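Glycosyl hydrolase (Streptomyces cattleya, PDB 7LR7) probably hydrolyses glycosidic bonds of N-glycan core fragments, as a family 5 (subfamily 18) glycoside hydrolase that holds N-acetylglucosamine in its pocket. Local coordinates at residues A[113-118]-A[164-169]; A[117-122]-A[152-157]; A[301-306]-A[323-328]. One frame throughout, in Å; residues are numbered along the deposited sequence.

Overall arrangement
Interactions 1 and 2 are neighbours, with centres about 7 Å apart, and both start from the loop that precedes helix 122-139; they share Asn-117 and Leu-118. They differ in depth. Interaction 1 lies at the surface and is held by charge, with one arginine facing two aspartates, whereas interaction 2 is buried and made of aliphatic and aromatic packing on the segment that carries Glu-153 and Gln-156 of the sugar pocket. Interaction 3 lies across the barrel, its centre about 27 Å from that of interaction 2 and about 32 Å from that of interaction 1. It too is buried, but three backbone hydrogen bonds tie the end of strand 298-304 to the 323-328 loop, with tryptophan-leucine packing alongside.

Interaction 1: A[113-118]-A[164-169]; sequences WHRRNL and DPDRVT. With NAG (2-acetamido-2-deoxy-beta-D-glucopyranose), chain B.
The guanidinium of Arg-115 has its partners around the edge: Asp-166 OD1 lies close to its plane and Asp-164 OD2 is tilted 26° out. The two carboxylates are turned differently against it, by 77° for Asp-164 and 47° for Asp-166. Arg-115 NH2 (2.9 Å) and NE (3.3 Å) both donate to Asp-166 OD1, and Arg-115 NH1 donates to Asp-164 OD2 (2.8 Å), so that each acid is held by a salt bridge. The Arg-115 chain leaves beside the carbonyl carbon and bends at chi2, which brings the guanidinium to both acids. The other oxygen, Asp-166 OD2, receives the backbone N of Leu-118 at 2.9 Å from above the carboxylate plane. Beside it the Asn-117 amide stacks on this carboxylate; Asn-117 ND2 donates to Arg-167 O at 3.1 Å, while OD1 is taken by the backbone N of Phe-119. An alanine in place of Asp-166 would probably leave Arg-115 with Asp-164 as its one acidic partner here and the Leu-118 N-H without its acceptor. At the far end of 113-118, one face of the Trp-113 ring carries the acetamido methyl C8 of a NAG, 3.1 Å above the ring plane and over its centre; that sugar is hydrogen-bonded to Glu-153 and His-99 of the second subunit. The arrangement is a surface salt-bridge network joining two loops, the first of which reaches the neighbouring subunit's sugar site.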
loop_
_atom_site.group_PDB
_atom_site.type_symbol
_atom_site.label_atom_id
_atom_site.label_comp_id
_atom_site.label_asym_id
_atom_site.label_seq_id
_atom_site.Cartn_x
_atom_site.Cartn_y
_atom_site.Cartn_z
ATOM N N TRP A 113 -9.029 -0.165 7.603
ATOM C CA TRP A 113 -9.707 0.781 8.480
ATOM C C TRP A 113 -10.343 1.929 7.703
ATOM O O TRP A 113 -11.288 2.547 8.198
ATOM C CB TRP A 113 -8.725 1.344 9.525
ATOM C CG TRP A 113 -8.229 0.293 10.522
ATOM C CD1 TRP A 113 -6.948 -0.172 10.662
ATOM C CD2 TRP A 113 -9.021 -0.415 11.492
ATOM N NE1 TRP A 113 -6.895 -1.117 11.663
ATOM C CE2 TRP A 113 -8.155 -1.284 12.185
ATOM C CE3 TRP A 113 -10.375 -0.395 11.837
ATOM C CZ2 TRP A 113 -8.606 -2.136 13.199
ATOM C CZ3 TRP A 113 -10.818 -1.225 12.862
ATOM C CH2 TRP A 113 -9.932 -2.082 13.531
ATOM N N HIS A 114 -9.826 2.238 6.513
ATOM C CA HIS A 114 -10.426 3.210 5.612
ATOM C C HIS A 114 -10.981 2.577 4.343
ATOM O O HIS A 114 -11.068 3.260 3.317
ATOM C CB HIS A 114 -9.406 4.285 5.247
ATOM C CG HIS A 114 -8.748 4.911 6.437
ATOM N ND1 HIS A 114 -9.191 6.091 6.998
ATOM C CD2 HIS A 114 -7.705 4.496 7.193
ATOM C CE1 HIS A 114 -8.430 6.389 8.036
ATOM N NE2 HIS A 114 -7.532 5.428 8.186
ATOM N N ARG A 115 -11.337 1.287 4.375
ATOM C CA ARG A 115 -11.824 0.638 3.160
ATOM C C ARG A 115 -13.012 1.408 2.598
ATOM O O ARG A 115 -14.055 1.520 3.249
ATOM C CB ARG A 115 -12.213 -0.813 3.439
ATOM C CG ARG A 115 -12.666 -1.567 2.203
ATOM C CD ARG A 115 -11.582 -1.577 1.111
ATOM N NE ARG A 115 -11.987 -2.321 -0.096
ATOM C CZ ARG A 115 -11.895 -3.644 -0.223
ATOM N NH1 ARG A 115 -11.409 -4.370 0.776
ATOM N NH2 ARG A 115 -12.274 -4.249 -1.346
ATOM N N ARG A 116 -12.836 1.973 1.408
ATOM C CA ARG A 116 -13.865 2.786 0.768
ATOM C C ARG A 116 -13.852 2.463 -0.717
ATOM O O ARG A 116 -12.800 2.572 -1.358
ATOM C CB ARG A 116 -13.617 4.288 1.003
ATOM C CG ARG A 116 -13.911 4.753 2.440
ATOM C CD ARG A 116 -13.499 6.212 2.671
ATOM N NE ARG A 116 -12.047 6.383 2.740
ATOM C CZ ARG A 116 -11.449 7.534 3.042
ATOM N NH1 ARG A 116 -12.183 8.613 3.307
ATOM N NH2 ARG A 116 -10.121 7.612 3.098
ATOM N N ASN A 117 -15.013 2.062 -1.241
ATOM C CA ASN A 117 -15.122 1.518 -2.587
ATOM C C ASN A 117 -14.509 2.462 -3.608
ATOM O O ASN A 117 -14.862 3.649 -3.680
ATOM C CB ASN A 117 -16.586 1.250 -2.942
ATOM C CG ASN A 117 -16.764 0.545 -4.297
ATOM O OD1 ASN A 117 -16.446 1.090 -5.370
ATOM N ND2 ASN A 117 -17.323 -0.655 -4.248
ATOM N N LEU A 118 -13.618 1.896 -4.420
ATOM C CA LEU A 118 -12.811 2.659 -5.360
ATOM C C LEU A 118 -13.666 3.386 -6.384
ATOM O O LEU A 118 -13.262 4.433 -6.893
ATOM C CB LEU A 118 -11.863 1.700 -6.074
ATOM C CG LEU A 118 -10.381 1.990 -6.277
ATOM C CD1 LEU A 118 -9.731 2.560 -5.039
ATOM C CD2 LEU A 118 -9.727 0.679 -6.694
ATOM N N ASP A 164 -10.624 -9.699 -3.698
ATOM C CA ASP A 164 -11.247 -8.755 -2.770
ATOM C C ASP A 164 -11.832 -7.578 -3.546
ATOM O O ASP A 164 -11.397 -6.434 -3.356
ATOM C CB ASP A 164 -10.219 -8.270 -1.746
ATOM C CG ASP A 164 -10.836 -7.444 -0.624
ATOM O OD1 ASP A 164 -12.078 -7.456 -0.464
ATOM O OD2 ASP A 164 -10.063 -6.770 0.087
ATOM N N PRO A 165 -12.803 -7.807 -4.422
ATOM C CA PRO A 165 -13.175 -6.770 -5.388
ATOM C C PRO A 165 -13.940 -5.623 -4.733
ATOM O O PRO A 165 -14.526 -5.757 -3.659
ATOM C CB PRO A 165 -14.051 -7.525 -6.391
ATOM C CG PRO A 165 -14.662 -8.643 -5.589
ATOM C CD PRO A 165 -13.620 -9.029 -4.571
ATOM N N ASP A 166 -13.882 -4.470 -5.396
ATOM C CA ASP A 166 -14.752 -3.325 -5.134
ATOM C C ASP A 166 -15.882 -3.425 -6.156
ATOM O O ASP A 166 -15.754 -2.976 -7.300
ATOM C CB ASP A 166 -13.979 -2.010 -5.249
ATOM C CG ASP A 166 -13.299 -1.619 -3.938
ATOM O OD1 ASP A 166 -13.605 -2.251 -2.927
ATOM O OD2 ASP A 166 -12.466 -0.689 -3.903
ATOM N N ARG A 167 -16.996 -4.030 -5.743
ATOM C CA ARG A 167 -18.059 -4.356 -6.685
ATOM C C ARG A 167 -18.871 -3.116 -7.055
ATOM O O ARG A 167 -19.033 -2.187 -6.256
ATOM C CB ARG A 167 -18.964 -5.447 -6.111
ATOM C CG ARG A 167 -18.199 -6.723 -5.773
ATOM C CD ARG A 167 -19.087 -7.962 -5.761
ATOM N NE ARG A 167 -18.321 -9.148 -5.378
ATOM C CZ ARG A 167 -18.001 -9.463 -4.124
ATOM N NH1 ARG A 167 -18.390 -8.683 -3.122
ATOM N NH2 ARG A 167 -17.298 -10.560 -3.867
ATOM N N VAL A 168 -19.344 -3.099 -8.304
ATOM C CA VAL A 168 -20.096 -1.982 -8.869
ATOM C C VAL A 168 -21.022 -2.519 -9.949
ATOM O O VAL A 168 -20.721 -3.522 -10.598
ATOM C CB VAL A 168 -19.177 -0.904 -9.477
ATOM C CG1 VAL A 168 -18.667 -0.028 -8.421
ATOM C CG2 VAL A 168 -18.022 -1.562 -10.286
ATOM N N THR A 169 -22.161 -1.848 -10.123
ATOM C CA THR A 169 -23.031 -2.073 -11.266
ATOM C C THR A 169 -22.443 -1.416 -12.511
ATOM O O THR A 169 -21.634 -0.486 -12.418
ATOM C CB THR A 169 -24.418 -1.494 -11.009
ATOM O OG1 THR A 169 -24.338 -0.066 -11.062
ATOM C CG2 THR A 169 -24.974 -1.935 -9.661
HETATM C C1 NAG B . -6.277 1.483 18.761
HETATM C C2 NAG B . -6.173 2.141 17.378
HETATM C C3 NAG B . -4.707 2.332 16.958
HETATM C C4 NAG B . -3.876 2.937 18.085
HETATM C C5 NAG B . -4.109 2.156 19.368
HETATM C C6 NAG B . -3.377 2.714 20.561
HETATM C C7 NAG B . -7.678 1.848 15.456
HETATM C C8 NAG B . -8.355 0.867 14.570
HETATM N N2 NAG B . -6.885 1.334 16.400
HETATM O O1 NAG B . -7.607 1.480 19.171
HETATM O O3 NAG B . -4.657 3.186 15.818
HETATM O O4 NAG B . -2.491 2.904 17.757
HETATM O O5 NAG B . -5.503 2.196 19.687
HETATM O O6 NAG B . -3.618 1.915 21.712
HETATM O O7 NAG B . -7.848 3.056 15.338
HETATM O O HOH W 1 -11.486 -0.008 -1.750
#

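Interaction 2: A[117-122]-A[152-157]. With NAG (2-acetamido-2-deoxy-beta-D-glucopyranose), chain C.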
loop_
_atom_site.group_PDB
_atom_site.type_symbol
_atom_site.label_atom_id
_atom_site.label_comp_id
_atom_site.label_asym_id
_atom_site.label_seq_id
_atom_site.Cartn_x
_atom_site.Cartn_y
_atom_site.Cartn_z
ATOM N N ASN A 117 -15.013 2.062 -1.241
ATOM C CA ASN A 117 -15.122 1.518 -2.587
ATOM C C ASN A 117 -14.509 2.462 -3.608
ATOM O O ASN A 117 -14.862 3.649 -3.680
ATOM C CB ASN A 117 -16.586 1.250 -2.942
ATOM C CG ASN A 117 -16.764 0.545 -4.297
ATOM O OD1 ASN A 117 -16.446 1.090 -5.370
ATOM N ND2 ASN A 117 -17.323 -0.655 -4.248
ATOM N N LEU A 118 -13.618 1.896 -4.420
ATOM C CA LEU A 118 -12.811 2.659 -5.360
ATOM C C LEU A 118 -13.666 3.386 -6.384
ATOM O O LEU A 118 -13.262 4.433 -6.893
ATOM C CB LEU A 118 -11.863 1.700 -6.074
ATOM C CG LEU A 118 -10.381 1.990 -6.277
ATOM C CD1 LEU A 118 -9.731 2.560 -5.039
ATOM C CD2 LEU A 118 -9.727 0.679 -6.694
ATOM N N PHE A 119 -14.827 2.840 -6.710
ATOM C CA PHE A 119 -15.642 3.387 -7.782
ATOM C C PHE A 119 -16.830 4.197 -7.289
ATOM O O PHE A 119 -17.401 4.958 -8.073
ATOM C CB PHE A 119 -16.146 2.260 -8.681
ATOM C CG PHE A 119 -15.063 1.350 -9.180
ATOM C CD1 PHE A 119 -14.175 1.775 -10.154
ATOM C CD2 PHE A 119 -14.919 0.069 -8.652
ATOM C CE1 PHE A 119 -13.160 0.935 -10.624
ATOM C CE2 PHE A 119 -13.919 -0.782 -9.116
ATOM C CZ PHE A 119 -13.036 -0.347 -10.112
ATOM N N THR A 120 -17.216 4.066 -6.019
ATOM C CA THR A 120 -18.455 4.684 -5.556
ATOM C C THR A 120 -18.312 5.568 -4.333
ATOM O O THR A 120 -19.229 6.358 -4.078
ATOM C CB THR A 120 -19.523 3.621 -5.243
ATOM O OG1 THR A 120 -19.099 2.826 -4.133
ATOM C CG2 THR A 120 -19.764 2.709 -6.438
ATOM N N ASP A 121 -17.227 5.479 -3.571
ATOM C CA ASP A 121 -17.153 6.283 -2.359
ATOM C C ASP A 121 -16.886 7.739 -2.724
ATOM O O ASP A 121 -15.925 8.027 -3.442
ATOM C CB ASP A 121 -16.074 5.791 -1.401
ATOM C CG ASP A 121 -16.009 6.650 -0.162
ATOM O OD1 ASP A 121 -16.792 6.379 0.765
ATOM O OD2 ASP A 121 -15.233 7.628 -0.125
ATOM N N PRO A 122 -17.699 8.682 -2.247
ATOM C CA PRO A 122 -17.529 10.080 -2.687
ATOM C C PRO A 122 -16.186 10.685 -2.296
ATOM O O PRO A 122 -15.628 11.490 -3.058
ATOM C CB PRO A 122 -18.700 10.810 -2.002
ATOM C CG PRO A 122 -19.677 9.735 -1.653
ATOM C CD PRO A 122 -18.845 8.517 -1.342
ATOM N N ASN A 152 -4.514 1.811 -15.436
ATOM C CA ASN A 152 -4.234 0.575 -16.155
ATOM C C ASN A 152 -5.189 -0.531 -15.721
ATOM O O ASN A 152 -5.045 -1.071 -14.620
ATOM C CB ASN A 152 -2.798 0.141 -15.891
ATOM C CG ASN A 152 -2.464 -1.146 -16.607
ATOM O OD1 ASN A 152 -2.613 -1.220 -17.824
ATOM N ND2 ASN A 152 -2.030 -2.174 -15.862
ATOM N N GLU A 153 -6.132 -0.906 -16.593
ATOM C CA GLU A 153 -6.963 -2.095 -16.361
ATOM C C GLU A 153 -7.628 -2.032 -14.991
ATOM O O GLU A 153 -7.662 -3.013 -14.242
ATOM C CB GLU A 153 -6.136 -3.386 -16.519
ATOM C CG GLU A 153 -5.250 -3.380 -17.760
ATOM C CD GLU A 153 -4.436 -4.661 -17.961
ATOM O OE1 GLU A 153 -4.322 -5.459 -17.002
ATOM O OE2 GLU A 153 -3.910 -4.862 -19.085
ATOM N N ILE A 154 -8.147 -0.847 -14.652
ATOM C CA ILE A 154 -8.729 -0.636 -13.335
ATOM C C ILE A 154 -9.961 -1.510 -13.143
ATOM O O ILE A 154 -10.357 -1.771 -12.005
ATOM C CB ILE A 154 -9.049 0.869 -13.148
ATOM C CG1 ILE A 154 -9.458 1.180 -11.703
ATOM C CG2 ILE A 154 -10.143 1.298 -14.153
ATOM C CD1 ILE A 154 -8.301 1.499 -10.769
ATOM N N ASN A 155 -10.556 -2.008 -14.234
ATOM C CA ASN A 155 -11.695 -2.906 -14.108
ATOM C C ASN A 155 -11.349 -4.200 -13.377
ATOM O O ASN A 155 -12.254 -4.869 -12.859
ATOM C CB ASN A 155 -12.279 -3.214 -15.494
ATOM C CG ASN A 155 -11.319 -3.995 -16.386
ATOM O OD1 ASN A 155 -10.110 -3.729 -16.414
ATOM N ND2 ASN A 155 -11.866 -4.952 -17.148
ATOM N N GLN A 156 -10.065 -4.572 -13.308
ATOM C CA GLN A 156 -9.703 -5.783 -12.569
ATOM C C GLN A 156 -10.082 -5.693 -11.088
ATOM O O GLN A 156 -10.187 -6.724 -10.421
ATOM C CB GLN A 156 -8.199 -6.066 -12.717
ATOM C CG GLN A 156 -7.292 -5.168 -11.883
ATOM C CD GLN A 156 -6.784 -5.827 -10.597
ATOM O OE1 GLN A 156 -6.442 -7.010 -10.576
ATOM N NE2 GLN A 156 -6.702 -5.044 -9.526
ATOM N N PHE A 157 -10.302 -4.489 -10.560
ATOM C CA PHE A 157 -10.733 -4.355 -9.175
ATOM C C PHE A 157 -12.226 -4.594 -8.982
ATOM O O PHE A 157 -12.676 -4.687 -7.828
ATOM C CB PHE A 157 -10.399 -2.959 -8.643
ATOM C CG PHE A 157 -8.944 -2.731 -8.399
ATOM C CD1 PHE A 157 -8.325 -3.256 -7.263
ATOM C CD2 PHE A 157 -8.193 -1.982 -9.291
ATOM C CE1 PHE A 157 -6.974 -3.051 -7.029
ATOM C CE2 PHE A 157 -6.833 -1.750 -9.053
ATOM C CZ PHE A 157 -6.220 -2.298 -7.931
HETATM C C1 NAG C . -4.691 -10.336 -16.271
HETATM C C2 NAG C . -3.680 -10.095 -15.141
HETATM C C3 NAG C . -3.132 -8.660 -15.179
HETATM C C4 NAG C . -2.713 -8.257 -16.589
HETATM C C5 NAG C . -3.837 -8.570 -17.564
HETATM C C6 NAG C . -3.499 -8.264 -19.000
HETATM C C7 NAG C . -3.707 -11.039 -12.871
HETATM C C8 NAG C . -4.519 -11.260 -11.647
HETATM N N2 NAG C . -4.308 -10.370 -13.858
HETATM O O1 NAG C . -5.034 -11.685 -16.300
HETATM O O3 NAG C . -2.009 -8.568 -14.305
HETATM O O4 NAG C . -2.416 -6.865 -16.643
HETATM O O5 NAG C . -4.127 -9.970 -17.501
HETATM O O6 NAG C . -4.604 -8.552 -19.845
HETATM O O7 NAG C . -2.561 -11.458 -12.975
#
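This contact packs a loop next to the sugar site of a (beta/alpha)8 barrel, against the segment where strand 145-152 runs out into Glu-153 and the 3-10 turn 154-157. Asn-117 forms an Asx turn in the loop before helix 122-139, its OD1 accepting from Phe-119 N at 2.7 Å, and Leu-118 and Phe-119 both direct their CB atoms at the 3-10 turn. The CD2 methyl of Leu-118 sits over one face of the Phe-157 ring, 4.1 Å from the centroid and 20° off the normal, a CH-pi contact. The opposite face is covered at its centre by Gln-156 NE2, which leaves the ring held between a methyl and an amide. Phe-119 slides alongside Ile-154, with Phe-119 CE1 3.9 Å from Ile-154 CG1. The Phe-119 side chain runs at about a right angle to that of Phe-157, CZ against CB of Phe-157. On the pocket side, Glu-153 extends beyond CG toward the NAG; OE1 lies so close to the sugar O4 that the detail is doubtful, and OE2 is hydrogen-bonded to His-224 ND1. Back at the packing face, the rim of the Phe-119 ring meets a backbone oxygen near the ring plane: Phe-119 CZ lies 3.6 Å from Ile-154 O.

Interaction 3: A[301-306]-A[323-328]; sequences VTWWCS and LGLLTQ
Three backbone hydrogen bonds join the 301-306 and 323-328 segments near the end of strand 298-304: Cys-305 N to Leu-323 O (2.9 Å), Leu-325 N to Cys-305 O (2.7 Å) and Leu-326 N to Ser-306 O (2.8 Å). The first donor stands 46° out of the carbonyl plane of Leu-323, whereas the second lies nearly along the C=O axis of its acceptor, at 162°. A non-proline cis peptide links Trp-304 to Cys-305, as at this point in many clan GH-A relatives, and Gly-324 CA adds a C-H...O contact to Cys-305 O at 3.2 Å. The two indoles then meet different leucines. Trp-303 crosses Leu-325 at about a right angle, CD1 to CD1 3.4 Å, and its NE1 donates to a water also within hydrogen-bonding distance of Leu-323 O. Trp-304 brings its own CD1 to 3.6 Å from Leu-323 CD1, while the CB of Leu-323 lies at the edge of this ring, in its plane. Cys-305 SG packs on Leu-323 CB at 3.9 Å. The contact joins the last barrel strand, between strands 15-19 and 264-269, to the loop before helix 334-348. Leu-325 reaches Val-18, Trp-303 touches Val-269 and Ala-285 of helix 281-292, and Trp-304 meets the ring of the pocket residue Trp-226.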
loop_
_atom_site.group_PDB
_atom_site.type_symbol
_atom_site.label_atom_id
_atom_site.label_comp_id
_atom_site.label_asym_id
_atom_site.label_seq_id
_atom_site.Cartn_x
_atom_site.Cartn_y
_atom_site.Cartn_z
ATOM N N VAL A 301 0.011 1.154 -32.102
ATOM C CA VAL A 301 0.447 -0.110 -31.516
ATOM C C VAL A 301 1.528 0.205 -30.484
ATOM O O VAL A 301 2.553 0.820 -30.819
ATOM C CB VAL A 301 0.973 -1.079 -32.587
ATOM C CG1 VAL A 301 1.512 -2.329 -31.950
ATOM C CG2 VAL A 301 -0.134 -1.416 -33.598
ATOM N N THR A 302 1.294 -0.207 -29.234
ATOM C CA THR A 302 2.156 0.125 -28.101
ATOM C C THR A 302 2.580 -1.180 -27.417
ATOM O O THR A 302 1.765 -1.848 -26.774
ATOM C CB THR A 302 1.441 1.074 -27.126
ATOM O OG1 THR A 302 0.841 2.171 -27.854
ATOM C CG2 THR A 302 2.404 1.634 -26.100
ATOM N N TRP A 303 3.853 -1.548 -27.560
ATOM C CA TRP A 303 4.316 -2.859 -27.111
ATOM C C TRP A 303 4.553 -2.875 -25.608
ATOM O O TRP A 303 5.017 -1.891 -25.027
ATOM C CB TRP A 303 5.606 -3.256 -27.820
ATOM C CG TRP A 303 5.848 -4.734 -27.794
ATOM C CD1 TRP A 303 6.609 -5.419 -26.902
ATOM C CD2 TRP A 303 5.306 -5.711 -28.697
ATOM N NE1 TRP A 303 6.570 -6.760 -27.183
ATOM C CE2 TRP A 303 5.777 -6.967 -28.280
ATOM C CE3 TRP A 303 4.468 -5.640 -29.824
ATOM C CZ2 TRP A 303 5.458 -8.150 -28.955
ATOM C CZ3 TRP A 303 4.137 -6.816 -30.484
ATOM C CH2 TRP A 303 4.630 -8.053 -30.042
ATOM N N TRP A 304 4.223 -4.001 -24.983
ATOM C CA TRP A 304 4.555 -4.258 -23.587
ATOM C C TRP A 304 5.667 -5.295 -23.593
ATOM O O TRP A 304 5.424 -6.457 -23.928
ATOM C CB TRP A 304 3.349 -4.761 -22.797
ATOM C CG TRP A 304 3.684 -4.858 -21.360
ATOM C CD1 TRP A 304 4.452 -5.824 -20.758
ATOM C CD2 TRP A 304 3.322 -3.932 -20.332
ATOM N NE1 TRP A 304 4.568 -5.563 -19.418
ATOM C CE2 TRP A 304 3.887 -4.407 -19.130
ATOM C CE3 TRP A 304 2.555 -2.760 -20.304
ATOM C CZ2 TRP A 304 3.733 -3.738 -17.916
ATOM C CZ3 TRP A 304 2.408 -2.083 -19.090
ATOM C CH2 TRP A 304 3.000 -2.577 -17.916
ATOM N N CYS A 305 6.872 -4.890 -23.232
ATOM C CA CYS A 305 7.175 -3.588 -22.653
ATOM C C CYS A 305 8.567 -3.200 -23.146
ATOM O O CYS A 305 9.206 -3.966 -23.863
ATOM C CB CYS A 305 7.143 -3.643 -21.122
ATOM S SG CYS A 305 8.040 -5.124 -20.472
ATOM N N SER A 306 9.053 -2.033 -22.733
ATOM C CA SER A 306 10.364 -1.587 -23.191
ATOM C C SER A 306 11.476 -2.486 -22.656
ATOM O O SER A 306 12.307 -2.974 -23.428
ATOM C CB SER A 306 10.602 -0.135 -22.771
ATOM O OG SER A 306 10.589 0.009 -21.355
ATOM N N LEU A 323 9.148 -9.894 -20.773
ATOM C CA LEU A 323 8.270 -9.233 -21.731
ATOM C C LEU A 323 8.920 -8.031 -22.421
ATOM O O LEU A 323 8.284 -7.416 -23.285
ATOM C CB LEU A 323 6.979 -8.805 -21.026
ATOM C CG LEU A 323 5.926 -9.904 -20.863
ATOM C CD1 LEU A 323 4.670 -9.357 -20.116
ATOM C CD2 LEU A 323 5.535 -10.434 -22.219
ATOM N N GLY A 324 10.164 -7.688 -22.093
ATOM C CA GLY A 324 10.764 -6.494 -22.651
ATOM C C GLY A 324 11.228 -6.672 -24.087
ATOM O O GLY A 324 11.621 -7.758 -24.518
ATOM N N LEU A 325 11.183 -5.574 -24.844
ATOM C CA LEU A 325 11.909 -5.550 -26.111
ATOM C C LEU A 325 13.407 -5.494 -25.868
ATOM O O LEU A 325 14.191 -5.957 -26.705
ATOM C CB LEU A 325 11.469 -4.348 -26.955
ATOM C CG LEU A 325 10.454 -4.588 -28.078
ATOM C CD1 LEU A 325 9.769 -5.927 -27.973
ATOM C CD2 LEU A 325 9.442 -3.475 -28.146
ATOM N N LEU A 326 13.811 -4.922 -24.734
ATOM C CA LEU A 326 15.194 -4.869 -24.307
ATOM C C LEU A 326 15.353 -5.659 -23.015
ATOM O O LEU A 326 14.393 -5.864 -22.268
ATOM C CB LEU A 326 15.653 -3.424 -24.103
ATOM C CG LEU A 326 15.768 -2.606 -25.400
ATOM C CD1 LEU A 326 14.468 -1.892 -25.713
ATOM C CD2 LEU A 326 16.903 -1.608 -25.298
ATOM N N THR A 327 16.576 -6.128 -22.773
ATOM C CA THR A 327 16.907 -6.718 -21.487
ATOM C C THR A 327 17.068 -5.637 -20.429
ATOM O O THR A 327 17.107 -4.441 -20.725
ATOM C CB THR A 327 18.210 -7.498 -21.576
ATOM O OG1 THR A 327 19.269 -6.576 -21.866
ATOM C CG2 THR A 327 18.122 -8.546 -22.674
ATOM N N GLN A 328 17.203 -6.081 -19.175
ATOM C CA GLN A 328 17.382 -5.159 -18.059
ATOM C C GLN A 328 18.672 -4.351 -18.164
ATOM O O GLN A 328 18.765 -3.268 -17.567
ATOM C CB GLN A 328 17.359 -5.928 -16.735
ATOM C CG GLN A 328 17.024 -5.064 -15.520
ATOM C CD GLN A 328 18.261 -4.556 -14.788
ATOM O OE1 GLN A 328 19.362 -5.086 -14.956
ATOM N NE2 GLN A 328 18.080 -3.523 -13.966
HETATM O O HOH W 2 6.599 -8.865 -25.029
#